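Local coordinates for heme-binding protein A (Haemophilus parasuis 29755, PDB 3TPA) that probably binds glutathione as a solute-binding protein of a bacterial uptake system, although it is named for heme, at residues Asn30-Ser35 and Phe502-Phe507; Ile355-Val360 and Asn367-Ala372. The protein carries 1 engineered substitution. One frame throughout, in Å; residues are numbered along the deposited sequence. Where two conformers were deposited one is given.

How the contacts relate
From the N terminus the chain runs through strand 9-14 into the loop that holds Asn30-Ser35, and near its end it comes back to that loop, where Phe502-Phe507 completes contact 1. This closure spans 466 intervening residues and ties the two ends of the polypeptide into one part of the molecule. Contact 2 falls wholly within that span and is local: six residues separate Ile355-Val360 from Asn367-Ala372. The centres of contacts 1 and 2 are about 29 Å apart; the nearest atoms of contacts 1 and 2 are about 14 Å apart. One joins distant chain ends, the other a strand and the following helix of a beta-alpha-beta unit.

Contact 1 of 2, residues Asn30-Ser35 and Phe502-Phe507; sequences NDFNAS and FGYTAF
Asn33 and Thr505 meet through a side-chain amide that reads a backbone. Asn33 OD1 accepts from Thr505 N at 2.8 Å with a nearly straight N-H...O angle of 169°, the donor standing above the carbonyl plane and not on a lone pair. The same oxygen lies 3.4 Å from Tyr504 CB, near the edge of the tyrosine ring. With CG anti to its carbonyl carbon (chi1 -73°), Asn33 brings OD1 to Thr505 N while ND2 faces a water at 2.9 Å. That water also approaches Gly503 O, so closely that this second leg of the bridge is doubtful in detail.

Beside this polar site, Phe32 turns its edge to a face of Tyr504 in an offset edge-to-face pair, centroids 5.7 Å apart and planes at 76°. Phe32 CD2 makes the approach, 3.7 Å from Tyr504 CE1, while Tyr504 OH sits near the plane of the phenylalanine ring. The tyrosine's opposite face carries Phe502 O, 4.1 Å above the plane of the Tyr504 ring and over its centre.

Further out, Ala34 N and Ser35 N bond to Asp31 O and Phe32 O in a helix-like turn that presents Phe32 and Asn33. Gln38 NE2, from the short helix 36-39 that follows directly, bonds both Asn33 O and Thr505 O.

The contact thus joins the loop after strand 9-14 to the loop before strand 511-512. Because a backbone N-H can only donate, its bond selects the oxygen end of the Asn33 amide; the water, able to give or accept, is compatible with ND2.

Contact 2 of 2, residues Ile355-Val360 and Asn367-Ala372; sequences IWVQPV and NPRRTA
Val357 and Ala372 supply the closest apolar contact here, Val357 CG2 to Ala372 CB at 3.6 Å. Ile355 CG2 reaches the same methyl from the strand at 3.9 Å, so Ala372, one turn into the helix, receives two branched side chains. The other branch of Val357, CG1, is anti to the backbone N (chi1 179°) and packs by the first turn, 4.2 Å from Pro368 CB. The proline ring meets Gln358, with Pro368 CG 3.5 Å from Gln358 O.

A second kind of packing involves a flat polar group. In the conformer described, of two deposited, Arg369 bends at chi2 and chi3 and lays one guanidinium face over Val357, whose CG2 stands 4.0 Å above its plane; Arg369 NH1 bonds onward to Thr390 OG1.

Between the two segments the packing is by van der Waals contact; nearby hydrogen bonds shape each segment or lead elsewhere in the chain. Asn367 is the N-cap: its OD1 accepts from Arg370 N at 3.0 Å, and its backbone O takes both Thr371 N and Thr371 OG1. In 355-360, Gln358 NE2 donates almost straight (172°) to Val360 O, two residues on.

The arrangement starts a beta-alpha-beta unit, with helix 368-381 leading from strand 351-356 to its parallel neighbour 384-389, whose Leu388 touches both Ile355 and Ala372. Thr409 of strand 407-413 lies against Pro368 and Thr371, and helix 298-306 packs on Thr371.

Contact 1 of 2, residues Asn30-Ser35 and Phe502-Phe507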
loop_
_atom_site.group_PDB
_atom_site.type_symbol
_atom_site.label_atom_id
_atom_site.label_comp_id
_atom_site.label_asym_id
_atom_site.label_seq_id
_atom_site.Cartn_x
_atom_site.Cartn_y
_atom_site.Cartn_z
ATOM N N ASN A 30 -7.240 1.825 -6.498
ATOM C CA ASN A 30 -7.597 1.159 -7.748
ATOM C C ASN A 30 -7.662 2.064 -8.995
ATOM O O ASN A 30 -7.452 1.575 -10.095
ATOM C CB ASN A 30 -8.871 0.324 -7.582
ATOM C CG ASN A 30 -8.640 -0.928 -6.741
ATOM O OD1 ASN A 30 -8.952 -0.957 -5.551
ATOM N ND2 ASN A 30 -8.078 -1.964 -7.359
ATOM N N ASP A 31 -7.936 3.366 -8.822
ATOM C CA ASP A 31 -7.928 4.352 -9.928
ATOM C C ASP A 31 -6.552 4.525 -10.567
ATOM O O ASP A 31 -6.430 4.940 -11.703
ATOM C CB ASP A 31 -8.352 5.748 -9.432
ATOM C CG ASP A 31 -9.847 5.871 -9.183
ATOM O OD1 ASP A 31 -10.600 4.981 -9.611
ATOM O OD2 ASP A 31 -10.272 6.874 -8.572
ATOM N N PHE A 32 -5.516 4.269 -9.785
ATOM C CA PHE A 32 -4.134 4.407 -10.236
ATOM C C PHE A 32 -3.848 3.524 -11.443
ATOM O O PHE A 32 -3.104 3.899 -12.337
ATOM C CB PHE A 32 -3.175 4.054 -9.100
ATOM C CG PHE A 32 -3.106 5.084 -8.002
ATOM C CD1 PHE A 32 -3.253 6.433 -8.270
ATOM C CD2 PHE A 32 -2.853 4.695 -6.691
ATOM C CE1 PHE A 32 -3.163 7.395 -7.232
ATOM C CE2 PHE A 32 -2.756 5.651 -5.652
ATOM C CZ PHE A 32 -2.922 6.990 -5.925
ATOM N N ASN A 33 -4.461 2.347 -11.479
ATOM C CA ASN A 33 -4.238 1.414 -12.569
ATOM C C ASN A 33 -4.669 2.001 -13.921
ATOM O O ASN A 33 -4.124 1.647 -14.969
ATOM C CB ASN A 33 -4.998 0.106 -12.300
ATOM C CG ASN A 33 -4.352 -0.713 -11.216
ATOM O OD1 ASN A 33 -3.133 -0.722 -11.097
ATOM N ND2 ASN A 33 -5.160 -1.402 -10.410
ATOM N N ALA A 34 -5.664 2.880 -13.886
ATOM C CA ALA A 34 -6.186 3.535 -15.089
ATOM C C ALA A 34 -5.447 4.825 -15.447
ATOM O O ALA A 34 -5.643 5.359 -16.529
ATOM C CB ALA A 34 -7.667 3.834 -14.912
ATOM N N SER A 35 -4.624 5.348 -14.538
ATOM C CA SER A 35 -3.910 6.597 -14.823
ATOM C C SER A 35 -2.385 6.505 -14.644
ATOM O O SER A 35 -1.652 6.246 -15.593
ATOM C CB SER A 35 -4.479 7.743 -13.986
ATOM O OG SER A 35 -4.417 7.447 -12.602
ATOM N N PHE A 502 2.684 -3.641 -4.355
ATOM C CA PHE A 502 1.638 -2.710 -3.916
ATOM C C PHE A 502 0.263 -3.058 -4.472
ATOM O O PHE A 502 -0.740 -2.479 -4.068
ATOM C CB PHE A 502 2.035 -1.274 -4.257
ATOM C CG PHE A 502 3.351 -0.881 -3.657
ATOM C CD1 PHE A 502 3.440 -0.575 -2.312
ATOM C CD2 PHE A 502 4.502 -0.855 -4.425
ATOM C CE1 PHE A 502 4.659 -0.223 -1.731
ATOM C CE2 PHE A 502 5.729 -0.499 -3.867
ATOM C CZ PHE A 502 5.814 -0.195 -2.506
ATOM N N GLY A 503 0.229 -4.031 -5.375
ATOM C CA GLY A 503 -1.017 -4.530 -5.944
ATOM C C GLY A 503 -1.384 -3.940 -7.301
ATOM O O GLY A 503 -2.364 -4.366 -7.922
ATOM N N TYR A 504 -0.614 -2.971 -7.788
ATOM C CA TYR A 504 -1.000 -2.317 -9.048
ATOM C C TYR A 504 -0.700 -3.176 -10.255
ATOM O O TYR A 504 0.090 -4.117 -10.175
ATOM C CB TYR A 504 -0.333 -0.945 -9.177
ATOM C CG TYR A 504 -0.645 -0.088 -7.982
ATOM C CD1 TYR A 504 -1.960 0.243 -7.671
ATOM C CD2 TYR A 504 0.375 0.361 -7.134
ATOM C CE1 TYR A 504 -2.256 1.009 -6.554
ATOM C CE2 TYR A 504 0.090 1.133 -6.021
ATOM C CZ TYR A 504 -1.219 1.452 -5.735
ATOM O OH TYR A 504 -1.479 2.215 -4.626
ATOM N N THR A 505 -1.315 -2.837 -11.387
ATOM C CA THR A 505 -1.116 -3.594 -12.625
ATOM C C THR A 505 -0.544 -2.693 -13.738
ATOM O O THR A 505 -1.256 -1.868 -14.314
ATOM C CB THR A 505 -2.447 -4.189 -13.136
ATOM O OG1 THR A 505 -3.399 -3.133 -13.282
ATOM C CG2 THR A 505 -3.023 -5.225 -12.158
ATOM N N ALA A 506 0.735 -2.857 -14.042
ATOM C CA ALA A 506 1.358 -2.142 -15.158
ATOM C C ALA A 506 1.475 -3.073 -16.364
ATOM O O ALA A 506 1.849 -4.233 -16.224
ATOM C CB ALA A 506 2.742 -1.594 -14.761
ATOM N N PHE A 507 1.132 -2.576 -17.545
ATOM C CA PHE A 507 1.131 -3.412 -18.736
ATOM C C PHE A 507 2.294 -3.143 -19.689
ATOM O O PHE A 507 2.437 -3.820 -20.703
ATOM C CB PHE A 507 -0.237 -3.363 -19.422
ATOM C CG PHE A 507 -1.356 -3.835 -18.529
ATOM C CD1 PHE A 507 -1.441 -5.172 -18.153
ATOM C CD2 PHE A 507 -2.295 -2.950 -18.041
ATOM C CE1 PHE A 507 -2.452 -5.616 -17.323
ATOM C CE2 PHE A 507 -3.309 -3.382 -17.205
ATOM C CZ PHE A 507 -3.387 -4.722 -16.842
HETATM O O HOH W 1 -4.682 -3.464 -8.371
#

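Contact 2 of 2, residues Ile355-Val360 and Asn367-Ala372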
loop_
_atom_site.group_PDB
_atom_site.type_symbol
_atom_site.label_atom_id
_atom_site.label_comp_id
_atom_site.label_asym_id
_atom_site.label_seq_id
_atom_site.Cartn_x
_atom_site.Cartn_y
_atom_site.Cartn_z
ATOM N N ILE A 355 -13.472 -8.544 23.163
ATOM C CA ILE A 355 -12.841 -8.510 21.853
ATOM C C ILE A 355 -13.702 -7.655 20.929
ATOM O O ILE A 355 -14.820 -8.030 20.581
ATOM C CB ILE A 355 -12.681 -9.905 21.249
ATOM C CG1 ILE A 355 -11.728 -10.765 22.086
ATOM C CG2 ILE A 355 -12.178 -9.806 19.807
ATOM C CD1 ILE A 355 -11.865 -12.258 21.785
ATOM N N TRP A 356 -13.183 -6.493 20.556
ATOM C CA TRP A 356 -13.873 -5.616 19.631
ATOM C C TRP A 356 -13.771 -6.150 18.201
ATOM O O TRP A 356 -12.679 -6.248 17.641
ATOM C CB TRP A 356 -13.298 -4.205 19.720
ATOM C CG TRP A 356 -13.670 -3.527 21.009
ATOM C CD1 TRP A 356 -13.843 -4.126 22.227
ATOM C CD2 TRP A 356 -13.964 -2.139 21.200
ATOM N NE1 TRP A 356 -14.203 -3.193 23.166
ATOM C CE2 TRP A 356 -14.281 -1.964 22.564
ATOM C CE3 TRP A 356 -13.972 -1.021 20.356
ATOM C CZ2 TRP A 356 -14.614 -0.716 23.105
ATOM C CZ3 TRP A 356 -14.289 0.215 20.898
ATOM C CH2 TRP A 356 -14.613 0.355 22.254
ATOM N N VAL A 357 -14.917 -6.500 17.621
ATOM C CA VAL A 357 -14.975 -6.997 16.240
ATOM C C VAL A 357 -15.024 -5.844 15.232
ATOM O O VAL A 357 -15.803 -4.912 15.394
ATOM C CB VAL A 357 -16.195 -7.920 16.027
ATOM C CG1 VAL A 357 -16.270 -8.409 14.583
ATOM C CG2 VAL A 357 -16.152 -9.097 16.988
ATOM N N GLN A 358 -14.184 -5.907 14.197
ATOM C CA GLN A 358 -14.188 -4.890 13.146
ATOM C C GLN A 358 -15.424 -5.057 12.248
ATOM O O GLN A 358 -15.654 -6.129 11.701
ATOM C CB GLN A 358 -12.900 -4.945 12.317
ATOM C CG GLN A 358 -12.898 -3.989 11.147
ATOM C CD GLN A 358 -11.536 -3.765 10.539
ATOM O OE1 GLN A 358 -10.536 -3.666 11.238
ATOM N NE2 GLN A 358 -11.494 -3.658 9.224
ATOM N N PRO A 359 -16.232 -3.994 12.112
ATOM C CA PRO A 359 -17.528 -4.153 11.454
ATOM C C PRO A 359 -17.497 -3.945 9.939
ATOM O O PRO A 359 -18.487 -4.238 9.285
ATOM C CB PRO A 359 -18.366 -3.064 12.115
ATOM C CG PRO A 359 -17.387 -1.979 12.342
ATOM C CD PRO A 359 -16.094 -2.660 12.719
ATOM N N VAL A 360 -16.392 -3.442 9.402
ATOM C CA VAL A 360 -16.271 -3.190 7.968
ATOM C C VAL A 360 -15.100 -3.973 7.405
ATOM O O VAL A 360 -13.948 -3.670 7.719
ATOM C CB VAL A 360 -16.049 -1.704 7.678
ATOM C CG1 VAL A 360 -15.709 -1.483 6.209
ATOM C CG2 VAL A 360 -17.282 -0.903 8.061
ATOM N N ASN A 367 -12.832 -11.554 7.307
ATOM C CA ASN A 367 -13.812 -12.046 8.274
ATOM C C ASN A 367 -13.368 -11.843 9.719
ATOM O O ASN A 367 -13.048 -12.802 10.398
ATOM C CB ASN A 367 -14.102 -13.528 8.030
ATOM C CG ASN A 367 -15.389 -13.979 8.670
ATOM O OD1 ASN A 367 -15.932 -13.305 9.537
ATOM N ND2 ASN A 367 -15.894 -15.123 8.234
ATOM N N PRO A 368 -13.371 -10.581 10.192
ATOM C CA PRO A 368 -13.006 -10.268 11.577
ATOM C C PRO A 368 -13.917 -10.993 12.565
ATOM O O PRO A 368 -13.445 -11.402 13.624
ATOM C CB PRO A 368 -13.234 -8.752 11.668
ATOM C CG PRO A 368 -13.217 -8.261 10.266
ATOM C CD PRO A 368 -13.734 -9.373 9.426
ATOM N N ARG A 369 -15.197 -11.163 12.221
ATOM C CA ARG A 369 -16.148 -11.813 13.118
ATOM C C ARG A 369 -15.718 -13.240 13.427
ATOM O O ARG A 369 -15.708 -13.662 14.579
ATOM C CB ARG A 369 -17.562 -11.788 12.519
ATOM C CG ARG A 369 -18.622 -12.558 13.310
ATOM C CD ARG A 369 -18.981 -11.897 14.632
ATOM N NE ARG A 369 -19.327 -10.486 14.485
ATOM C CZ ARG A 369 -19.820 -9.741 15.469
ATOM N NH1 ARG A 369 -20.096 -8.463 15.269
ATOM N NH2 ARG A 369 -20.037 -10.279 16.659
ATOM N N ARG A 370 -15.358 -13.983 12.389
ATOM C CA ARG A 370 -14.917 -15.365 12.594
ATOM C C ARG A 370 -13.564 -15.434 13.293
ATOM O O ARG A 370 -13.333 -16.317 14.109
ATOM C CB ARG A 370 -14.874 -16.156 11.285
ATOM C CG ARG A 370 -14.410 -17.604 11.486
ATOM C CD ARG A 370 -15.500 -18.449 12.147
ATOM N NE ARG A 370 -15.134 -19.859 12.260
ATOM C CZ ARG A 370 -15.105 -20.717 11.242
ATOM N NH1 ARG A 370 -15.411 -20.320 10.012
ATOM N NH2 ARG A 370 -14.765 -21.979 11.454
ATOM N N THR A 371 -12.667 -14.513 12.955
ATOM C CA THR A 371 -11.413 -14.359 13.679
ATOM C C THR A 371 -11.731 -14.231 15.172
ATOM O O THR A 371 -11.236 -14.989 15.999
ATOM C CB THR A 371 -10.655 -13.086 13.222
ATOM O OG1 THR A 371 -10.422 -13.129 11.810
ATOM C CG2 THR A 371 -9.314 -12.957 13.953
ATOM N N ALA A 372 -12.589 -13.280 15.512
ATOM C CA ALA A 372 -12.927 -13.048 16.914
ATOM C C ALA A 372 -13.502 -14.299 17.600
ATOM O O ALA A 372 -13.201 -14.577 18.762
ATOM C CB ALA A 372 -13.898 -11.868 17.041
#